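Methylated-DNA--protein-cysteine methyltransferase (Thermococcus kodakarensis, PDB 1MGT) repairs O6-methylguanine and O4-methylthymine in DNA by transferring the methyl group to one of its own cysteines, a suicide reaction that irreversibly inactivates it. Local coordinates at residues Arg12-Gly17 with Ile27-Asp32. Numbering follows the deposited sequence.
Sequences RVVWIG and IAFAFD
Trp15 and Ala30 exchange two backbone hydrogen bonds, Trp15 N to Ala30 O at 2.8 Å (N-H...O 172°) and Ala30 N to Trp15 O. Gly17 and Ala28 repeat the scheme, with Gly17 N to Ala28 O at 2.9 Å. Ile16 and Phe29 form the non-hydrogen-bonded pair between them, where Phe29 CA approaches Trp15 O to 3.2 Å as a CA-H...O contact. With strand directions 163° apart, this ladder defines the antiparallel hairpin of strands 12-20 and 24-30 in the RNase H-like N-terminal domain; backbone hydrogen bonds of Val14 with Phe7 and of Ile16 with Glu5 add strand 2-9 on the other edge of 12-20. Past the last bridge, the Arg12 guanidinium lies flat over the Phe31 ring, planes 17° apart, a cation-pi stack with NH2 above the ring centre. A bend in the Arg12 chain at chi3 brings the guanidinium over that face, while Val13 O and Val14 CG2 meet the ring edge. Trp15 lays one indole face against the Asp32 backbone, CD1 to Asp32 C 3.5 Å, where Asp32 N-caps helix 33-49 and its OD1 is hydrogen-bonded to Thr35 OG1. Val14 CG1 approaches Phe29 CD1 obliquely at 4.2 Å, on the sheet face where Phe29 touches Leu163.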
loop_
_atom_site.group_PDB
_atom_site.type_symbol
_atom_site.label_atom_id
_atom_site.label_comp_id
_atom_site.label_asym_id
_atom_site.label_seq_id
_atom_site.Cartn_x
_atom_site.Cartn_y
_atom_site.Cartn_z
ATOM N N ARG A 12 -2.701 -4.413 19.444
ATOM C CA ARG A 12 -1.610 -4.093 18.511
ATOM C C ARG A 12 -1.558 -2.587 18.277
ATOM O O ARG A 12 -2.550 -1.885 18.453
ATOM C CB ARG A 12 -1.818 -4.796 17.165
ATOM C CG ARG A 12 -2.031 -6.304 17.320
ATOM C CD ARG A 12 -1.556 -7.026 16.052
ATOM N NE ARG A 12 -0.101 -6.991 15.975
ATOM C CZ ARG A 12 0.679 -7.896 15.394
ATOM N NH1 ARG A 12 0.155 -8.968 14.811
ATOM N NH2 ARG A 12 1.996 -7.708 15.404
ATOM N N VAL A 13 -0.381 -2.127 17.855
ATOM C CA VAL A 13 -0.234 -0.699 17.570
ATOM C C VAL A 13 0.221 -0.623 16.106
ATOM O O VAL A 13 1.078 -1.440 15.766
ATOM C CB VAL A 13 0.787 -0.017 18.481
ATOM C CG1 VAL A 13 1.118 1.371 17.976
ATOM C CG2 VAL A 13 0.192 0.125 19.904
ATOM N N VAL A 14 -0.397 0.206 15.315
ATOM C CA VAL A 14 0.005 0.343 13.916
ATOM C C VAL A 14 0.389 1.819 13.670
ATOM O O VAL A 14 -0.413 2.696 13.965
ATOM C CB VAL A 14 -1.146 0.002 12.943
ATOM C CG1 VAL A 14 -0.734 0.226 11.505
ATOM C CG2 VAL A 14 -1.543 -1.481 13.113
ATOM N N TRP A 15 1.558 2.032 13.101
ATOM C CA TRP A 15 2.019 3.385 12.774
ATOM C C TRP A 15 1.808 3.599 11.269
ATOM O O TRP A 15 2.184 2.697 10.513
ATOM C CB TRP A 15 3.538 3.464 13.049
ATOM C CG TRP A 15 3.820 3.590 14.523
ATOM C CD1 TRP A 15 3.947 2.601 15.442
ATOM C CD2 TRP A 15 3.999 4.829 15.221
ATOM N NE1 TRP A 15 4.189 3.142 16.684
ATOM C CE2 TRP A 15 4.233 4.504 16.577
ATOM C CE3 TRP A 15 3.976 6.168 14.821
ATOM C CZ2 TRP A 15 4.454 5.488 17.536
ATOM C CZ3 TRP A 15 4.196 7.144 15.791
ATOM C CH2 TRP A 15 4.427 6.787 17.128
ATOM N N ILE A 16 1.235 4.707 10.863
ATOM C CA ILE A 16 1.010 4.955 9.437
ATOM C C ILE A 16 1.692 6.285 9.057
ATOM O O ILE A 16 1.527 7.254 9.796
ATOM C CB ILE A 16 -0.487 4.995 9.121
ATOM C CG1 ILE A 16 -1.132 3.597 9.318
ATOM C CG2 ILE A 16 -0.747 5.447 7.686
ATOM C CD1 ILE A 16 -2.663 3.668 9.225
ATOM N N GLY A 17 2.416 6.273 7.936
ATOM C CA GLY A 17 3.107 7.504 7.507
ATOM C C GLY A 17 2.611 7.813 6.093
ATOM O O GLY A 17 2.462 6.871 5.309
ATOM N N ILE A 27 2.736 5.916 0.934
ATOM C CA ILE A 27 2.219 5.483 2.228
ATOM C C ILE A 27 3.104 4.359 2.745
ATOM O O ILE A 27 3.592 3.563 1.940
ATOM C CB ILE A 27 0.805 4.837 2.074
ATOM C CG1 ILE A 27 -0.186 5.857 1.537
ATOM C CG2 ILE A 27 0.336 4.239 3.398
ATOM C CD1 ILE A 27 -1.487 5.274 1.000
ATOM N N ALA A 28 3.329 4.331 4.068
ATOM C CA ALA A 28 4.098 3.251 4.658
ATOM C C ALA A 28 3.422 2.922 6.006
ATOM O O ALA A 28 2.717 3.732 6.572
ATOM C CB ALA A 28 5.564 3.548 4.902
ATOM N N PHE A 29 3.673 1.706 6.508
ATOM C CA PHE A 29 3.086 1.363 7.805
ATOM C C PHE A 29 4.014 0.347 8.478
ATOM O O PHE A 29 4.807 -0.306 7.814
ATOM C CB PHE A 29 1.675 0.865 7.762
ATOM C CG PHE A 29 1.487 -0.553 7.301
ATOM C CD1 PHE A 29 1.217 -1.550 8.222
ATOM C CD2 PHE A 29 1.587 -0.867 5.957
ATOM C CE1 PHE A 29 1.021 -2.868 7.808
ATOM C CE2 PHE A 29 1.392 -2.184 5.545
ATOM C CZ PHE A 29 1.118 -3.164 6.472
ATOM N N ALA A 30 3.883 0.273 9.803
ATOM C CA ALA A 30 4.753 -0.671 10.525
ATOM C C ALA A 30 4.180 -0.782 11.951
ATOM O O ALA A 30 3.265 -0.032 12.308
ATOM C CB ALA A 30 6.171 -0.126 10.589
ATOM N N PHE A 31 4.751 -1.682 12.731
ATOM C CA PHE A 31 4.255 -1.823 14.117
ATOM C C PHE A 31 5.052 -1.003 15.109
ATOM O O PHE A 31 4.761 -1.071 16.317
ATOM C CB PHE A 31 4.320 -3.298 14.502
ATOM C CG PHE A 31 3.465 -4.183 13.636
ATOM C CD1 PHE A 31 4.020 -5.298 13.031
ATOM C CD2 PHE A 31 2.122 -3.896 13.483
ATOM C CE1 PHE A 31 3.204 -6.120 12.246
ATOM C CE2 PHE A 31 1.313 -4.715 12.703
ATOM C CZ PHE A 31 1.873 -5.824 12.099
ATOM N N ASP A 32 6.044 -0.242 14.647
ATOM C CA ASP A 32 6.835 0.592 15.574
ATOM C C ASP A 32 7.304 1.813 14.776
ATOM O O ASP A 32 7.412 1.723 13.549
ATOM C CB ASP A 32 7.959 -0.184 16.207
ATOM C CG ASP A 32 9.062 -0.580 15.249
ATOM O OD1 ASP A 32 9.005 -1.706 14.728
ATOM O OD2 ASP A 32 9.980 0.241 15.025
#